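Side-chain contact in regulator of G-protein signaling 16 (Mus musculus, PDB 3C7L), which speeds GTP hydrolysis by G protein alpha subunits, driving them into the inactive GDP-bound form and so damping G protein-coupled receptor signalling, phototransduction included: residues Glu46-Glu49 against Phe50-Cys54. Sequence-based numbering, arbitrary orientation.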
ATOM      1  N   GLU A  46      -1.765  -6.257  -4.190  1.00  8.07           N
ATOM      2  CA  GLU A  46      -1.007  -6.325  -2.946  1.00  9.82           C
ATOM      3  C   GLU A  46      -0.396  -4.962  -2.619  1.00  8.15           C
ATOM      4  O   GLU A  46      -0.174  -4.648  -1.455  1.00  8.24           O
ATOM      5  CB  GLU A  46       0.116  -7.362  -3.039  1.00 10.19           C
ATOM      6  CG  GLU A  46       1.201  -7.010  -4.037  1.00 12.87           C
ATOM      7  CD  GLU A  46       0.968  -7.627  -5.406  1.00 16.98           C
ATOM      8  OE1 GLU A  46      -0.202  -7.914  -5.750  1.00 17.06           O
ATOM      9  OE2 GLU A  46       1.964  -7.811  -6.142  1.00 18.81           O
ATOM     10  N   ASN A  47      -0.117  -4.160  -3.644  1.00  5.92           N
ATOM     11  CA  ASN A  47       0.459  -2.832  -3.419  1.00  7.64           C
ATOM     12  C   ASN A  47      -0.514  -1.969  -2.624  1.00  6.70           C
ATOM     13  O   ASN A  47      -0.124  -1.262  -1.686  1.00  4.19           O
ATOM     14  CB  ASN A  47       0.785  -2.139  -4.748  1.00  7.31           C
ATOM     15  CG  ASN A  47       1.917  -2.816  -5.494  1.00 11.18           C
ATOM     16  OD1 ASN A  47       2.822  -3.389  -4.880  1.00  9.49           O
ATOM     17  ND2 ASN A  47       1.886  -2.739  -6.824  1.00  9.77           N
ATOM     18  N   LEU A  48      -1.786  -2.026  -3.011  1.00  7.54           N
ATOM     19  CA  LEU A  48      -2.821  -1.251  -2.339  1.00  7.29           C
ATOM     20  C   LEU A  48      -3.136  -1.812  -0.951  1.00  7.53           C
ATOM     21  O   LEU A  48      -3.345  -1.056  -0.008  1.00  8.12           O
ATOM     22  CB  LEU A  48      -4.097  -1.234  -3.193  1.00  7.16           C
ATOM     23  CG  LEU A  48      -5.328  -0.564  -2.576  1.00  7.54           C
ATOM     24  CD1 LEU A  48      -5.022   0.891  -2.236  1.00  6.34           C
ATOM     25  CD2 LEU A  48      -6.488  -0.653  -3.550  1.00  6.04           C
ATOM     26  N   GLU A  49      -3.172  -3.137  -0.828  1.00  7.01           N
ATOM     27  CA  GLU A  49      -3.465  -3.766   0.456  1.00  7.79           C
ATOM     28  C   GLU A  49      -2.380  -3.431   1.469  1.00  7.56           C
ATOM     29  O   GLU A  49      -2.662  -3.174   2.640  1.00  4.92           O
ATOM     30  CB  GLU A  49      -3.591  -5.286   0.275  1.00  8.24           C
ATOM     31  CG  GLU A  49      -4.791  -5.652  -0.590  1.00 10.10           C
ATOM     32  CD  GLU A  49      -4.887  -7.128  -0.928  1.00 12.32           C
ATOM     33  OE1 GLU A  49      -3.931  -7.890  -0.653  1.00  9.55           O
ATOM     34  OE2 GLU A  49      -5.932  -7.517  -1.488  1.00 11.21           O
ATOM     35  N   PHE A  50      -1.136  -3.419   1.007  1.00  6.18           N
ATOM     36  CA  PHE A  50      -0.005  -3.098   1.866  1.00  7.23           C
ATOM     37  C   PHE A  50      -0.074  -1.644   2.325  1.00  6.05           C
ATOM     38  O   PHE A  50       0.128  -1.352   3.504  1.00  6.13           O
ATOM     39  CB  PHE A  50       1.309  -3.347   1.117  1.00  8.13           C
ATOM     40  CG  PHE A  50       2.522  -2.813   1.824  1.00  7.09           C
ATOM     41  CD1 PHE A  50       2.835  -3.230   3.113  1.00  7.99           C
ATOM     42  CD2 PHE A  50       3.354  -1.891   1.200  1.00  6.57           C
ATOM     43  CE1 PHE A  50       3.958  -2.735   3.771  1.00  8.13           C
ATOM     44  CE2 PHE A  50       4.471  -1.392   1.845  1.00  6.42           C
ATOM     45  CZ  PHE A  50       4.778  -1.813   3.135  1.00  9.87           C
ATOM     46  N   TRP A  51      -0.359  -0.735   1.393  1.00  5.50           N
ATOM     47  CA  TRP A  51      -0.444   0.685   1.724  1.00  5.81           C
ATOM     48  C   TRP A  51      -1.500   0.901   2.804  1.00  6.98           C
ATOM     49  O   TRP A  51      -1.242   1.555   3.810  1.00  8.90           O
ATOM     50  CB  TRP A  51      -0.798   1.504   0.476  1.00  5.81           C
ATOM     51  CG  TRP A  51      -0.669   2.997   0.661  1.00  6.55           C
ATOM     52  CD1 TRP A  51       0.434   3.760   0.424  1.00  8.40           C
ATOM     53  CD2 TRP A  51      -1.681   3.894   1.141  1.00  6.51           C
ATOM     54  NE1 TRP A  51       0.177   5.078   0.724  1.00  7.60           N
ATOM     55  CE2 TRP A  51      -1.114   5.187   1.168  1.00  6.99           C
ATOM     56  CE3 TRP A  51      -3.012   3.728   1.554  1.00  8.55           C
ATOM     57  CZ2 TRP A  51      -1.832   6.313   1.590  1.00  8.22           C
ATOM     58  CZ3 TRP A  51      -3.728   4.850   1.972  1.00  7.98           C
ATOM     59  CH2 TRP A  51      -3.134   6.124   1.986  1.00  9.02           C
ATOM     60  N   LEU A  52      -2.686   0.343   2.602  1.00  7.38           N
ATOM     61  CA  LEU A  52      -3.770   0.477   3.574  1.00  9.12           C
ATOM     62  C   LEU A  52      -3.407  -0.148   4.926  1.00  9.00           C
ATOM     63  O   LEU A  52      -3.815   0.352   5.975  1.00  7.10           O
ATOM     64  CB  LEU A  52      -5.045  -0.178   3.040  1.00 11.16           C
ATOM     65  CG  LEU A  52      -5.694   0.429   1.793  1.00 12.10           C
ATOM     66  CD1 LEU A  52      -6.705  -0.552   1.241  1.00 13.21           C
ATOM     67  CD2 LEU A  52      -6.368   1.750   2.132  1.00 10.41           C
ATOM     68  N   ALA A  53      -2.645  -1.235   4.900  1.00  8.03           N
ATOM     69  CA  ALA A  53      -2.242  -1.902   6.137  1.00  9.40           C
ATOM     70  C   ALA A  53      -1.285  -1.018   6.926  1.00 10.51           C
ATOM     71  O   ALA A  53      -1.294  -1.030   8.158  1.00  9.54           O
ATOM     72  CB  ALA A  53      -1.583  -3.241   5.824  1.00 10.94           C
ATOM     73  N   CYS A  54      -0.462  -0.252   6.213  1.00  8.58           N
ATOM     74  CA  CYS A  54       0.488   0.654   6.848  1.00 10.92           C
ATOM     75  C   CYS A  54      -0.254   1.801   7.524  1.00 12.03           C
ATOM     76  O   CYS A  54       0.142   2.263   8.592  1.00 12.35           O
ATOM     77  CB  CYS A  54       1.460   1.233   5.817  1.00 11.13           C
ATOM     78  SG  CYS A  54       2.673   0.059   5.177  1.00  9.90           S
TER
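Cys54 SG sits 3.3 Å above one face of the Phe50 ring, displaced toward its rim, while Leu52 CD2 meets the edge of the Trp51 indole in its plane. Each aromatic residue packs its CB on the preceding turn of helix 45-57, part of the all-helical RGS domain: that of Phe50 lies 3.2 Å from Glu46 O, that of Trp51 between Asn47 O and Leu48 O, 3.6 Å from each. With CG anti to the backbone N (chi1 169°), the Phe50 ring leans toward the next turn and reaches Ile73 and Ile78 of helix 63-78 and Thr115 of helix 109-128. The indole points outward from the helix, where the Trp51 side chain touches Leu26 and Gln112 of helix 109-128.

Four consecutive i to i+4 backbone bonds tie the two turns together. The straightest runs from Leu52 N to Leu48 O, with an N-H...O angle of 172°; the most bent, at 143°, joins Ala53 N to Glu49 O. Glu49 extends away from this turn, its OE2 hydrogen-bonded to His36 of helix 29-40. Leu48 continues into Val32, Phe35 and Leu39 of that same helix, so a polar and an apolar contact link the two. Leu52 folds back over the preceding turn: its CG and CD1 pack against CG and CD1 of Leu48, and its CG lies 3.3 Å from Leu48 O.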